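Local coordinates for IclR transcriptional regulator (Thermotoga maritima, PDB 1MKM), which probably binds DNA through a winged helix-turn-helix domain and regulates transcription as a zinc-containing member of the IclR family, at residues Val202-His207 with Glu241-Lys246. Numbering follows the deposited sequence.
Sequences VPIFDH and EEISRK
With chi1 at -52°, S244 holds OG opposite its own carbonyl carbon, while in I204 a chi1 of -68° sets CG1 beside the backbone N and the second torsion, -79°, then turns CD1 toward I243. These torsions join the end of strand 197-205 to the last turns of helix 226-246, which run nearly parallel, the short segment axes 6.9 Å apart at closest.

I204 and I243 cross at about a right angle. CD1 of I204 reaches CB of I243 at 3.5 Å, a tight fit for two carbons, and lies 3.6 Å from CG2 of I243; the branched CG2 of I204 adds a looser touch on that same methyl. Beta-branched isoleucine suits both places: both ends of I204's forked side chain, CD1 and CG2, meet the helix while it also touches A213 and V215 of the adjoining strand, and I243 packs on I83 and A84 of helix 79-93.

S244 is small enough to let the backbones come close, its CA 5.0 Å from that of I204. OG accepts a weak hydrogen bond from F205 N (3.4 Å), but its stronger partner is A240 O, one helical turn back. Beside it, F205 O receives a CA-H...O contact from S244 CA at 3.5 Å. The ring of F205 turns from the helix to meet the rings of F145 and Y249.

Helix and sheet of the C-terminal, GAF-related domain are thus joined at this point by isoleucine packing together with a buried serine hydroxyl spanning two backbones, whereas E241, E242, R245 and K246 lie on the side of the helix turned from the strand, in a salt-bridge network with two long links.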
loop_
_atom_site.group_PDB
_atom_site.type_symbol
_atom_site.label_atom_id
_atom_site.label_comp_id
_atom_site.label_asym_id
_atom_site.label_seq_id
_atom_site.Cartn_x
_atom_site.Cartn_y
_atom_site.Cartn_z
ATOM N N VAL B 202 28.731 -10.737 21.933
ATOM C CA VAL B 202 29.535 -10.209 23.031
ATOM C C VAL B 202 28.582 -9.916 24.200
ATOM O O VAL B 202 27.418 -9.574 23.980
ATOM C CB VAL B 202 30.233 -8.896 22.603
ATOM C CG1 VAL B 202 31.053 -8.330 23.741
ATOM C CG2 VAL B 202 31.105 -9.148 21.396
ATOM N N PRO B 203 29.054 -10.055 25.453
ATOM C CA PRO B 203 28.212 -9.798 26.632
ATOM C C PRO B 203 28.058 -8.327 27.011
ATOM O O PRO B 203 28.690 -7.449 26.432
ATOM C CB PRO B 203 28.915 -10.577 27.747
ATOM C CG PRO B 203 29.736 -11.590 27.024
ATOM C CD PRO B 203 30.253 -10.809 25.848
ATOM N N ILE B 204 27.207 -8.084 27.999
ATOM C CA ILE B 204 26.947 -6.749 28.524
ATOM C C ILE B 204 26.914 -6.921 30.039
ATOM O O ILE B 204 26.028 -7.594 30.558
ATOM C CB ILE B 204 25.570 -6.207 28.077
ATOM C CG1 ILE B 204 25.550 -5.935 26.569
ATOM C CG2 ILE B 204 25.258 -4.922 28.835
ATOM C CD1 ILE B 204 26.229 -4.622 26.159
ATOM N N PHE B 205 27.865 -6.317 30.746
ATOM C CA PHE B 205 27.923 -6.446 32.201
ATOM C C PHE B 205 27.220 -5.311 32.952
ATOM O O PHE B 205 27.042 -4.199 32.432
ATOM C CB PHE B 205 29.384 -6.554 32.651
ATOM C CG PHE B 205 30.138 -7.658 31.966
ATOM C CD1 PHE B 205 31.290 -7.383 31.229
ATOM C CD2 PHE B 205 29.666 -8.974 32.013
ATOM C CE1 PHE B 205 31.962 -8.406 30.542
ATOM C CE2 PHE B 205 30.329 -10.002 31.333
ATOM C CZ PHE B 205 31.477 -9.718 30.596
ATOM N N ASP B 206 26.826 -5.608 34.188
ATOM C CA ASP B 206 26.120 -4.653 35.034
ATOM C C ASP B 206 26.997 -4.126 36.164
ATOM O O ASP B 206 28.217 -4.047 36.034
ATOM C CB ASP B 206 24.880 -5.326 35.624
ATOM C CG ASP B 206 25.230 -6.455 36.577
ATOM O OD1 ASP B 206 26.284 -7.096 36.379
ATOM O OD2 ASP B 206 24.450 -6.707 37.519
ATOM N N HIS B 207 26.354 -3.759 37.269
ATOM C CA HIS B 207 27.043 -3.247 38.453
ATOM C C HIS B 207 28.244 -4.117 38.823
ATOM O O HIS B 207 29.395 -3.731 38.632
ATOM C CB HIS B 207 26.080 -3.213 39.645
ATOM C CG HIS B 207 25.265 -1.961 39.740
ATOM N ND1 HIS B 207 24.778 -1.300 38.634
ATOM C CD2 HIS B 207 24.817 -1.274 40.817
ATOM C CE1 HIS B 207 24.064 -0.258 39.025
ATOM N NE2 HIS B 207 24.072 -0.220 40.344
ATOM N N GLU B 241 31.090 -2.549 25.326
ATOM C CA GLU B 241 31.798 -1.777 26.333
ATOM C C GLU B 241 31.059 -0.489 26.692
ATOM O O GLU B 241 30.894 -0.167 27.869
ATOM C CB GLU B 241 33.215 -1.456 25.844
ATOM C CG GLU B 241 33.935 -0.429 26.693
ATOM C CD GLU B 241 35.392 -0.285 26.319
ATOM O OE1 GLU B 241 35.683 -0.202 25.102
ATOM O OE2 GLU B 241 36.238 -0.248 27.243
ATOM N N GLU B 242 30.605 0.241 25.678
ATOM C CA GLU B 242 29.890 1.496 25.913
ATOM C C GLU B 242 28.599 1.294 26.695
ATOM O O GLU B 242 28.309 2.045 27.634
ATOM C CB GLU B 242 29.572 2.188 24.586
ATOM C CG GLU B 242 28.581 3.338 24.715
ATOM C CD GLU B 242 29.150 4.520 25.463
ATOM O OE1 GLU B 242 29.745 4.314 26.537
ATOM O OE2 GLU B 242 28.996 5.661 24.977
ATOM N N ILE B 243 27.824 0.285 26.289
ATOM C CA ILE B 243 26.554 -0.048 26.933
ATOM C C ILE B 243 26.800 -0.524 28.351
ATOM O O ILE B 243 26.187 -0.023 29.301
ATOM C CB ILE B 243 25.803 -1.179 26.184
ATOM C CG1 ILE B 243 25.484 -0.746 24.750
ATOM C CG2 ILE B 243 24.522 -1.531 26.924
ATOM C CD1 ILE B 243 25.122 -1.896 23.826
ATOM N N SER B 244 27.690 -1.502 28.487
ATOM C CA SER B 244 28.026 -2.057 29.788
ATOM C C SER B 244 28.308 -0.936 30.776
ATOM O O SER B 244 27.850 -0.972 31.919
ATOM C CB SER B 244 29.244 -2.958 29.663
ATOM O OG SER B 244 29.037 -3.903 28.633
ATOM N N ARG B 245 29.056 0.065 30.325
ATOM C CA ARG B 245 29.382 1.209 31.165
ATOM C C ARG B 245 28.124 1.765 31.815
ATOM O O ARG B 245 28.040 1.854 33.040
ATOM C CB ARG B 245 30.064 2.295 30.330
ATOM C CG ARG B 245 31.484 1.951 29.934
ATOM C CD ARG B 245 32.057 2.986 28.993
ATOM N NE ARG B 245 33.480 2.764 28.756
ATOM C CZ ARG B 245 34.201 3.433 27.862
ATOM N NH1 ARG B 245 33.627 4.366 27.111
ATOM N NH2 ARG B 245 35.496 3.177 27.727
ATOM N N LYS B 246 27.147 2.136 30.990
ATOM C CA LYS B 246 25.881 2.671 31.485
ATOM C C LYS B 246 25.282 1.787 32.582
ATOM O O LYS B 246 24.646 2.287 33.514
ATOM C CB LYS B 246 24.881 2.822 30.331
ATOM C CG LYS B 246 24.905 4.184 29.633
ATOM C CD LYS B 246 26.312 4.592 29.241
ATOM C CE LYS B 246 26.320 5.839 28.382
ATOM N NZ LYS B 246 25.774 5.556 27.029
#